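Local structure of lectin (Polyandrocarpa misakiensis, 1BYF) at residues A[2-10]-A[31-42]; A[50-60]-A[91-101]. The protein binds galactose in a calcium-dependent manner as a homodimeric C-type lectin and takes part in the tunicate's defence against microorganisms. All blocks are in the same frame, centred on the assembly; numbering follows the deposited sequence.

Contact 1 (A[2-10]-A[31-42]); sequences DYEILFSDE and SAMRDSTMVKAI. With ZN (zinc ion), chain I; ZN (zinc ion), chain D.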
# COMPACT_ATOMS: atom_id res chain seq x y z
N ASP A 2 13.93 -1.67 0.51
CA ASP A 2 13.05 -0.51 0.45
C ASP A 2 12.29 -0.44 -0.88
O ASP A 2 12.85 -0.68 -1.95
CB ASP A 2 13.83 0.78 0.55
CG ASP A 2 14.48 1.07 1.88
OD1 ASP A 2 14.33 0.31 2.85
OD2 ASP A 2 15.17 2.11 1.93
N TYR A 3 11.03 -0.01 -0.80
CA TYR A 3 10.21 0.07 -1.99
C TYR A 3 9.13 1.15 -1.94
O TYR A 3 8.78 1.82 -0.98
CB TYR A 3 9.40 -1.23 -2.16
CG TYR A 3 10.18 -2.51 -2.30
CD1 TYR A 3 10.51 -3.22 -1.16
CD2 TYR A 3 10.56 -3.01 -3.54
CE1 TYR A 3 11.23 -4.40 -1.24
CE2 TYR A 3 11.28 -4.19 -3.62
CZ TYR A 3 11.60 -4.88 -2.47
OH TYR A 3 12.32 -6.05 -2.61
N GLU A 4 8.46 1.23 -3.08
CA GLU A 4 7.25 1.96 -3.34
C GLU A 4 6.23 0.84 -3.65
O GLU A 4 6.54 0.01 -4.50
CB GLU A 4 7.28 2.88 -4.54
CG GLU A 4 7.81 4.28 -4.30
CD GLU A 4 7.92 5.07 -5.59
OE1 GLU A 4 7.42 4.59 -6.63
OE2 GLU A 4 8.49 6.18 -5.63
N ILE A 5 5.14 0.82 -2.92
CA ILE A 5 4.12 -0.22 -3.13
C ILE A 5 2.78 0.45 -3.44
O ILE A 5 2.33 1.31 -2.69
CB ILE A 5 3.97 -1.13 -1.91
CG1 ILE A 5 5.31 -1.80 -1.56
CG2 ILE A 5 2.88 -2.17 -2.13
CD1 ILE A 5 5.86 -2.75 -2.60
N LEU A 6 2.19 0.06 -4.56
CA LEU A 6 0.91 0.62 -4.97
C LEU A 6 -0.15 -0.48 -4.95
O LEU A 6 0.08 -1.54 -5.51
CB LEU A 6 1.06 1.21 -6.38
CG LEU A 6 -0.22 1.59 -7.12
CD1 LEU A 6 -1.02 2.65 -6.38
CD2 LEU A 6 0.10 2.12 -8.51
N PHE A 7 -1.25 -0.25 -4.27
CA PHE A 7 -2.36 -1.19 -4.22
C PHE A 7 -3.53 -0.56 -4.99
O PHE A 7 -3.80 0.63 -4.74
CB PHE A 7 -2.84 -1.46 -2.80
CG PHE A 7 -1.87 -2.12 -1.86
CD1 PHE A 7 -0.98 -1.37 -1.11
CD2 PHE A 7 -1.86 -3.50 -1.72
CE1 PHE A 7 -0.10 -1.98 -0.25
CE2 PHE A 7 -0.98 -4.12 -0.85
CZ PHE A 7 -0.10 -3.36 -0.11
N SER A 8 -4.19 -1.30 -5.85
CA SER A 8 -5.32 -0.72 -6.58
C SER A 8 -6.56 -1.60 -6.50
O SER A 8 -6.50 -2.82 -6.67
CB SER A 8 -4.95 -0.44 -8.04
OG SER A 8 -6.13 -0.02 -8.73
N ASP A 9 -7.69 -0.96 -6.22
CA ASP A 9 -8.97 -1.64 -6.14
C ASP A 9 -9.52 -1.98 -7.53
O ASP A 9 -10.51 -2.69 -7.65
CB ASP A 9 -10.01 -0.79 -5.39
CG ASP A 9 -9.78 -0.90 -3.89
OD1 ASP A 9 -9.54 -2.04 -3.43
OD2 ASP A 9 -9.85 0.13 -3.21
N GLU A 10 -8.86 -1.46 -8.55
CA GLU A 10 -9.21 -1.71 -9.94
C GLU A 10 -8.87 -3.16 -10.31
O GLU A 10 -7.73 -3.53 -10.02
CB GLU A 10 -8.26 -0.87 -10.80
CG GLU A 10 -8.82 0.40 -11.37
CD GLU A 10 -8.94 0.31 -12.88
OE1 GLU A 10 -7.92 0.58 -13.56
OE2 GLU A 10 -10.04 -0.04 -13.36
N SER A 31 9.85 -8.86 -6.09
CA SER A 31 10.91 -8.90 -5.09
C SER A 31 10.39 -8.49 -3.72
O SER A 31 10.86 -9.03 -2.72
CB SER A 31 12.11 -8.04 -5.49
OG SER A 31 11.89 -6.68 -5.18
N ALA A 32 9.40 -7.59 -3.65
CA ALA A 32 8.90 -7.20 -2.32
C ALA A 32 8.24 -8.38 -1.63
O ALA A 32 8.21 -8.43 -0.39
CB ALA A 32 8.00 -5.98 -2.40
N MET A 33 7.74 -9.35 -2.38
CA MET A 33 7.12 -10.52 -1.76
C MET A 33 8.15 -11.46 -1.14
O MET A 33 7.81 -12.30 -0.32
CB MET A 33 6.26 -11.29 -2.77
CG MET A 33 5.08 -10.50 -3.30
SD MET A 33 3.87 -10.08 -2.05
CE MET A 33 3.04 -11.63 -1.73
N ARG A 34 9.41 -11.31 -1.53
CA ARG A 34 10.49 -12.14 -1.00
C ARG A 34 11.21 -11.45 0.15
O ARG A 34 12.17 -11.96 0.73
CB ARG A 34 11.47 -12.49 -2.12
CG ARG A 34 10.81 -13.16 -3.32
CD ARG A 34 11.85 -13.78 -4.25
NE ARG A 34 12.75 -12.79 -4.83
CZ ARG A 34 12.56 -12.05 -5.91
NH1 ARG A 34 11.45 -12.12 -6.63
NH2 ARG A 34 13.51 -11.20 -6.29
N ASP A 35 10.73 -10.27 0.51
CA ASP A 35 11.30 -9.45 1.59
C ASP A 35 10.48 -9.66 2.85
O ASP A 35 9.28 -9.35 2.89
CB ASP A 35 11.31 -8.01 1.11
CG ASP A 35 11.83 -6.95 2.04
OD1 ASP A 35 11.40 -6.89 3.21
OD2 ASP A 35 12.66 -6.13 1.60
N SER A 36 11.08 -10.19 3.91
CA SER A 36 10.41 -10.51 5.15
C SER A 36 9.56 -9.39 5.74
O SER A 36 8.45 -9.68 6.21
CB SER A 36 11.42 -10.99 6.21
OG SER A 36 12.35 -9.96 6.50
N THR A 37 10.04 -8.16 5.76
CA THR A 37 9.24 -7.07 6.31
C THR A 37 8.11 -6.69 5.36
O THR A 37 6.95 -6.61 5.78
CB THR A 37 10.08 -5.82 6.65
OG1 THR A 37 10.93 -6.12 7.77
CG2 THR A 37 9.20 -4.64 7.03
N MET A 38 8.46 -6.39 4.11
CA MET A 38 7.47 -5.95 3.14
C MET A 38 6.35 -6.93 2.85
O MET A 38 5.21 -6.48 2.69
CB MET A 38 8.14 -5.50 1.83
CG MET A 38 8.58 -4.05 1.93
SD MET A 38 7.34 -2.79 1.66
CE MET A 38 5.77 -3.56 1.90
N VAL A 39 6.67 -8.22 2.76
CA VAL A 39 5.61 -9.19 2.44
C VAL A 39 4.58 -9.21 3.55
O VAL A 39 3.36 -9.31 3.33
CB VAL A 39 6.19 -10.58 2.14
CG1 VAL A 39 6.77 -11.27 3.37
CG2 VAL A 39 5.14 -11.47 1.49
N LYS A 40 5.06 -9.06 4.79
CA LYS A 40 4.12 -9.04 5.91
C LYS A 40 3.30 -7.75 5.88
O LYS A 40 2.11 -7.85 6.19
CB LYS A 40 4.77 -9.27 7.27
CG LYS A 40 5.56 -10.54 7.40
CD LYS A 40 4.95 -11.81 6.85
CE LYS A 40 3.88 -12.42 7.73
NZ LYS A 40 2.53 -12.42 7.10
N ALA A 41 3.91 -6.63 5.52
CA ALA A 41 3.14 -5.38 5.45
C ALA A 41 2.09 -5.50 4.34
O ALA A 41 0.93 -5.13 4.49
CB ALA A 41 4.02 -4.18 5.17
N ILE A 42 2.55 -6.01 3.20
CA ILE A 42 1.69 -6.21 2.03
C ILE A 42 0.54 -7.13 2.40
O ILE A 42 -0.62 -6.80 2.13
CB ILE A 42 2.48 -6.74 0.82
CG1 ILE A 42 3.35 -5.63 0.19
CG2 ILE A 42 1.56 -7.32 -0.25
CD1 ILE A 42 4.41 -6.13 -0.77
ZN ZN I . 13.54 -4.73 2.86
ZN ZN D . 15.98 2.65 3.64
O HOH W 1 13.47 -9.05 -1.89
O HOH W 2 12.13 -4.44 4.44
O HOH W 3 14.71 -6.05 4.15
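The methyl of Ala32 sits squarely over the Tyr3 ring in a CH-pi contact, CB 3.7 Å from the centroid, and apolar packing of this kind carries most of the contact between strand 3-8 and the turn and helix start of 31-42. Met38 lies obliquely to the same ring: its CG comes to 3.7 Å from Tyr3 CD1, and SD makes a Met-aromatic contact. Bent at chi2 and chi3, the Met38 chain slides past Ile5, bringing CE to 3.9 Å from Ile5 CG1. The CD1 methyl of Ile5 reaches Ala32 CB on one hand and Ile42 CD1 on the other. Farther along the strand, Phe7 turns its ring edge to the helix, with CZ 4.0 Å from Ile42 CA, and its ring also stacks with Phe45.

The polar contacts gather at the Tyr3 end. Tyr3 OH and Ser31 OG share a hydrogen bond of 2.7 Å, and Ser31 OG is also bonded to Glu120. A water that donates to Ser31 O lies beside the phenol oxygen as well.

Asp35 works in two directions. With CG anti to the backbone N (chi1 179°), it is the N-cap of helix 36-49: OD1 accepts from Met38 N at 3.1 Å, met from above the carboxylate plane, and weakly from Thr37 N. OD2 binds a zinc ion at 2.1 Å and also lies at the edge of the Tyr3 ring, in its plane, beside CE1, the ring and carboxylate planes being 70° apart.

Strand 3-8 pairs antiparallel both with strand 115-122 and with a strand of the second subunit, so the sheet continues across the dimer. The helix lies against one side of it, 18° from parallel, an alpha/beta packing belonging to the C-type lectin fold.

Contact 2 (A[50-60]-A[91-101]); sequences GHDYWVGADNL and QSWQLCVQIWS. With ZN (zinc ion), chain E; ACT (acetate ion), chain F.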
# COMPACT_ATOMS: atom_id res chain seq x y z
N GLY A 50 -9.44 -8.46 2.22
CA GLY A 50 -10.08 -9.74 2.02
C GLY A 50 -10.42 -10.03 0.57
O GLY A 50 -11.40 -10.72 0.30
N HIS A 51 -9.63 -9.51 -0.37
CA HIS A 51 -9.89 -9.75 -1.79
C HIS A 51 -8.68 -10.38 -2.47
O HIS A 51 -7.59 -10.41 -1.89
CB HIS A 51 -10.25 -8.46 -2.53
CG HIS A 51 -11.69 -8.09 -2.44
ND1 HIS A 51 -12.68 -8.85 -3.04
CD2 HIS A 51 -12.32 -7.05 -1.82
CE1 HIS A 51 -13.86 -8.29 -2.80
NE2 HIS A 51 -13.66 -7.21 -2.07
N ASP A 52 -8.88 -10.85 -3.69
CA ASP A 52 -7.82 -11.45 -4.48
C ASP A 52 -6.98 -10.36 -5.15
O ASP A 52 -7.53 -9.37 -5.66
CB ASP A 52 -8.39 -12.32 -5.60
CG ASP A 52 -9.20 -13.51 -5.13
OD1 ASP A 52 -9.00 -13.97 -3.99
OD2 ASP A 52 -10.06 -13.98 -5.91
N TYR A 53 -5.67 -10.58 -5.21
CA TYR A 53 -4.75 -9.66 -5.85
C TYR A 53 -3.75 -10.39 -6.74
O TYR A 53 -3.24 -11.44 -6.32
CB TYR A 53 -3.87 -8.95 -4.80
CG TYR A 53 -4.63 -7.90 -4.02
CD1 TYR A 53 -5.47 -8.24 -2.98
CD2 TYR A 53 -4.48 -6.56 -4.35
CE1 TYR A 53 -6.16 -7.28 -2.28
CE2 TYR A 53 -5.17 -5.58 -3.65
CZ TYR A 53 -6.00 -5.95 -2.62
OH TYR A 53 -6.69 -4.98 -1.92
N TRP A 54 -3.41 -9.81 -7.88
CA TRP A 54 -2.39 -10.42 -8.72
C TRP A 54 -1.02 -10.13 -8.09
O TRP A 54 -0.85 -9.09 -7.44
CB TRP A 54 -2.37 -9.84 -10.12
CG TRP A 54 -3.47 -10.30 -11.03
CD1 TRP A 54 -4.42 -9.53 -11.63
CD2 TRP A 54 -3.70 -11.65 -11.44
NE1 TRP A 54 -5.24 -10.34 -12.39
CE2 TRP A 54 -4.82 -11.64 -12.29
CE3 TRP A 54 -3.08 -12.87 -11.16
CZ2 TRP A 54 -5.33 -12.80 -12.87
CZ3 TRP A 54 -3.59 -14.03 -11.74
CH2 TRP A 54 -4.70 -13.98 -12.59
N VAL A 55 -0.07 -11.02 -8.29
CA VAL A 55 1.32 -10.83 -7.90
C VAL A 55 2.14 -11.17 -9.15
O VAL A 55 1.61 -11.77 -10.09
CB VAL A 55 1.84 -11.59 -6.68
CG1 VAL A 55 1.04 -11.24 -5.43
CG2 VAL A 55 1.84 -13.11 -6.89
N GLY A 56 3.39 -10.74 -9.19
CA GLY A 56 4.23 -10.93 -10.36
C GLY A 56 4.91 -12.28 -10.49
O GLY A 56 6.14 -12.32 -10.53
N ALA A 57 4.14 -13.36 -10.59
CA ALA A 57 4.74 -14.68 -10.77
C ALA A 57 3.85 -15.50 -11.69
O ALA A 57 2.63 -15.33 -11.71
CB ALA A 57 4.97 -15.37 -9.44
N ASP A 58 4.48 -16.37 -12.49
CA ASP A 58 3.74 -17.21 -13.43
C ASP A 58 4.61 -18.34 -13.95
O ASP A 58 5.80 -18.39 -13.63
CB ASP A 58 3.24 -16.33 -14.58
CG ASP A 58 4.37 -15.70 -15.37
OD1 ASP A 58 5.10 -16.44 -16.06
OD2 ASP A 58 4.55 -14.46 -15.32
N ASN A 59 4.03 -19.27 -14.71
CA ASN A 59 4.79 -20.40 -15.25
C ASN A 59 4.99 -20.28 -16.75
O ASN A 59 5.28 -21.28 -17.42
CB ASN A 59 4.03 -21.70 -14.94
CG ASN A 59 2.83 -21.94 -15.83
OD1 ASN A 59 2.36 -21.07 -16.57
ND2 ASN A 59 2.30 -23.16 -15.78
N LEU A 60 4.79 -19.10 -17.32
CA LEU A 60 4.82 -18.89 -18.75
C LEU A 60 6.13 -19.16 -19.46
O LEU A 60 6.10 -19.51 -20.66
CB LEU A 60 4.32 -17.47 -19.08
CG LEU A 60 2.94 -17.14 -18.49
CD1 LEU A 60 2.56 -15.69 -18.76
CD2 LEU A 60 1.87 -18.07 -19.04
N GLN A 91 -0.81 -28.91 -14.52
CA GLN A 91 0.47 -28.41 -15.00
C GLN A 91 0.51 -28.06 -16.48
O GLN A 91 1.42 -27.34 -16.89
CB GLN A 91 1.58 -29.42 -14.66
CG GLN A 91 1.75 -29.51 -13.15
CD GLN A 91 2.67 -30.63 -12.72
OE1 GLN A 91 3.81 -30.72 -13.18
NE2 GLN A 91 2.18 -31.49 -11.84
N SER A 92 -0.47 -28.50 -17.26
CA SER A 92 -0.48 -28.20 -18.69
C SER A 92 -0.96 -26.78 -18.96
O SER A 92 -0.78 -26.26 -20.06
CB SER A 92 -1.34 -29.21 -19.45
OG SER A 92 -2.70 -29.10 -19.10
N TRP A 93 -1.60 -26.15 -17.97
CA TRP A 93 -2.11 -24.80 -18.15
C TRP A 93 -1.05 -23.71 -18.01
O TRP A 93 -0.04 -23.88 -17.34
CB TRP A 93 -3.15 -24.47 -17.08
CG TRP A 93 -4.42 -25.24 -17.04
CD1 TRP A 93 -4.73 -26.41 -17.68
CD2 TRP A 93 -5.58 -24.90 -16.25
NE1 TRP A 93 -6.00 -26.81 -17.36
CE2 TRP A 93 -6.54 -25.90 -16.48
CE3 TRP A 93 -5.88 -23.86 -15.37
CZ2 TRP A 93 -7.80 -25.88 -15.88
CZ3 TRP A 93 -7.13 -23.83 -14.77
CH2 TRP A 93 -8.07 -24.84 -15.03
N GLN A 94 -1.39 -22.56 -18.58
CA GLN A 94 -0.56 -21.37 -18.38
C GLN A 94 -1.04 -20.88 -17.00
O GLN A 94 -2.24 -20.63 -16.88
CB GLN A 94 -0.78 -20.32 -19.45
CG GLN A 94 -0.27 -20.69 -20.83
CD GLN A 94 -0.63 -19.66 -21.88
OE1 GLN A 94 -1.32 -18.67 -21.61
NE2 GLN A 94 -0.16 -19.87 -23.10
N LEU A 95 -0.18 -20.87 -16.00
CA LEU A 95 -0.62 -20.49 -14.66
C LEU A 95 0.01 -19.20 -14.15
O LEU A 95 1.22 -18.98 -14.26
CB LEU A 95 -0.34 -21.64 -13.69
CG LEU A 95 -1.06 -22.95 -14.08
CD1 LEU A 95 -0.40 -24.13 -13.39
CD2 LEU A 95 -2.54 -22.86 -13.73
N CYS A 96 -0.86 -18.39 -13.56
CA CYS A 96 -0.49 -17.10 -12.98
C CYS A 96 -0.71 -17.16 -11.48
O CYS A 96 -1.46 -18.01 -11.02
CB CYS A 96 -1.32 -15.99 -13.63
SG CYS A 96 -0.79 -15.76 -15.34
N VAL A 97 -0.02 -16.30 -10.73
CA VAL A 97 -0.12 -16.36 -9.28
C VAL A 97 -0.83 -15.15 -8.70
O VAL A 97 -0.63 -14.00 -9.10
CB VAL A 97 1.26 -16.54 -8.62
CG1 VAL A 97 1.16 -16.72 -7.11
CG2 VAL A 97 1.98 -17.75 -9.23
N GLN A 98 -1.68 -15.43 -7.72
CA GLN A 98 -2.42 -14.40 -7.02
C GLN A 98 -2.28 -14.60 -5.51
O GLN A 98 -1.87 -15.65 -5.03
CB GLN A 98 -3.93 -14.49 -7.31
CG GLN A 98 -4.49 -15.85 -6.87
CD GLN A 98 -5.98 -15.84 -6.62
OE1 GLN A 98 -6.64 -14.80 -6.65
NE2 GLN A 98 -6.55 -17.01 -6.34
N ILE A 99 -2.72 -13.56 -4.81
CA ILE A 99 -2.88 -13.63 -3.37
C ILE A 99 -4.38 -13.99 -3.27
O ILE A 99 -5.20 -13.16 -3.62
CB ILE A 99 -2.58 -12.33 -2.62
CG1 ILE A 99 -1.08 -12.06 -2.58
CG2 ILE A 99 -3.13 -12.43 -1.20
CD1 ILE A 99 -0.70 -10.65 -2.18
N TRP A 100 -4.65 -15.22 -2.90
CA TRP A 100 -6.02 -15.74 -2.82
C TRP A 100 -6.71 -15.36 -1.52
O TRP A 100 -6.20 -15.68 -0.44
CB TRP A 100 -5.93 -17.25 -2.97
CG TRP A 100 -7.22 -18.01 -3.03
CD1 TRP A 100 -8.46 -17.53 -3.31
CD2 TRP A 100 -7.36 -19.43 -2.85
NE1 TRP A 100 -9.38 -18.55 -3.29
CE2 TRP A 100 -8.72 -19.73 -3.01
CE3 TRP A 100 -6.47 -20.46 -2.56
CZ2 TRP A 100 -9.23 -21.02 -2.89
CZ3 TRP A 100 -6.97 -21.75 -2.44
CH2 TRP A 100 -8.34 -22.02 -2.61
N SER A 101 -7.88 -14.74 -1.61
CA SER A 101 -8.59 -14.27 -0.43
C SER A 101 -8.95 -15.36 0.56
O SER A 101 -9.08 -15.08 1.76
CB SER A 101 -9.85 -13.48 -0.81
OG SER A 101 -10.79 -14.33 -1.46
ZN ZN E . -10.95 -15.63 -5.63
C ACT F . -10.25 -18.13 -6.47
O ACT F . -9.70 -17.01 -6.58
OXT ACT F . -11.49 -18.22 -6.31
CH3 ACT F . -9.51 -19.37 -7.01
O HOH W 4 -12.99 -12.65 -2.08
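Val97 packs between Val55 and Ala57 at the tight centre of this contact, CG1 3.7 Å from Val55 CG2 and CG2 near Ala57 CB. Val55 also crosses Ile99 at about a right angle, their CG1 atoms 3.6 Å apart. The Trp54 side chain leaves pointing away, but its ring swings back: its edge meets Val97 O in plane, and CZ3 lies 3.5 Å from Cys96 CB, while NE1 hydrogen-bonds to Met12 O. Tyr53 and Ile99 form an antiparallel hydrogen-bonded pair. Between Trp54 and Asp58 the register slips by two at a beta bulge around Gly56, the centre of an inverse gamma turn. This is the antiparallel core of the C-type lectin domain; Cys96 is disulfide-bonded to Cys111, and Gln98 NE2 bonds to Asp107 of the carbohydrate-binding calcium site.

Beyond Asp58 a side chain joins the backbone pairing, still on the tight side. Buried Asn59 donates its N to Leu95 O, puts OD1 2.6 Å from Leu95 N, which comes from above the carbonyl plane, and sends ND2 almost straight (177°) to Trp93 O, which lies in the plane of the Asn59 amide.

The looser parts are more open. Exposed Leu60 lays CD2 across Gln94 CB. At the far end, Asp52 OD1 accepts from Ser101 N at 2.7 Å, nearly along its C-O axis. Asp52 OD2 binds a zinc ion, which an acetate, probably from the crystallisation liquor, also ligates; its methyl lies over one face of Trp100.

How the contacts relate
Both contacts reach the same mixed sheet, and helix 36-49 is followed in the chain by strand 53-55. Contact 1, a buried layer of helix on strand, is mainly hydrophobic side-chain packing at the subunit interface, where Met38 and Ala41 also meet Phe45 of the second subunit. Contact 2 is strand on strand, with backbone hydrogen bonds prominent; it is only partly buried, and no other chain of the assembly touches it. One borders the dimer, the other approaches the calcium site. Aspartates at the margins of both bind zinc, two in contact 1 and one in contact 2. Their centres lie 16 Å apart, yet they touch where Met33 CE packs 3.9 Å from Ile99 CD1, close to Val55.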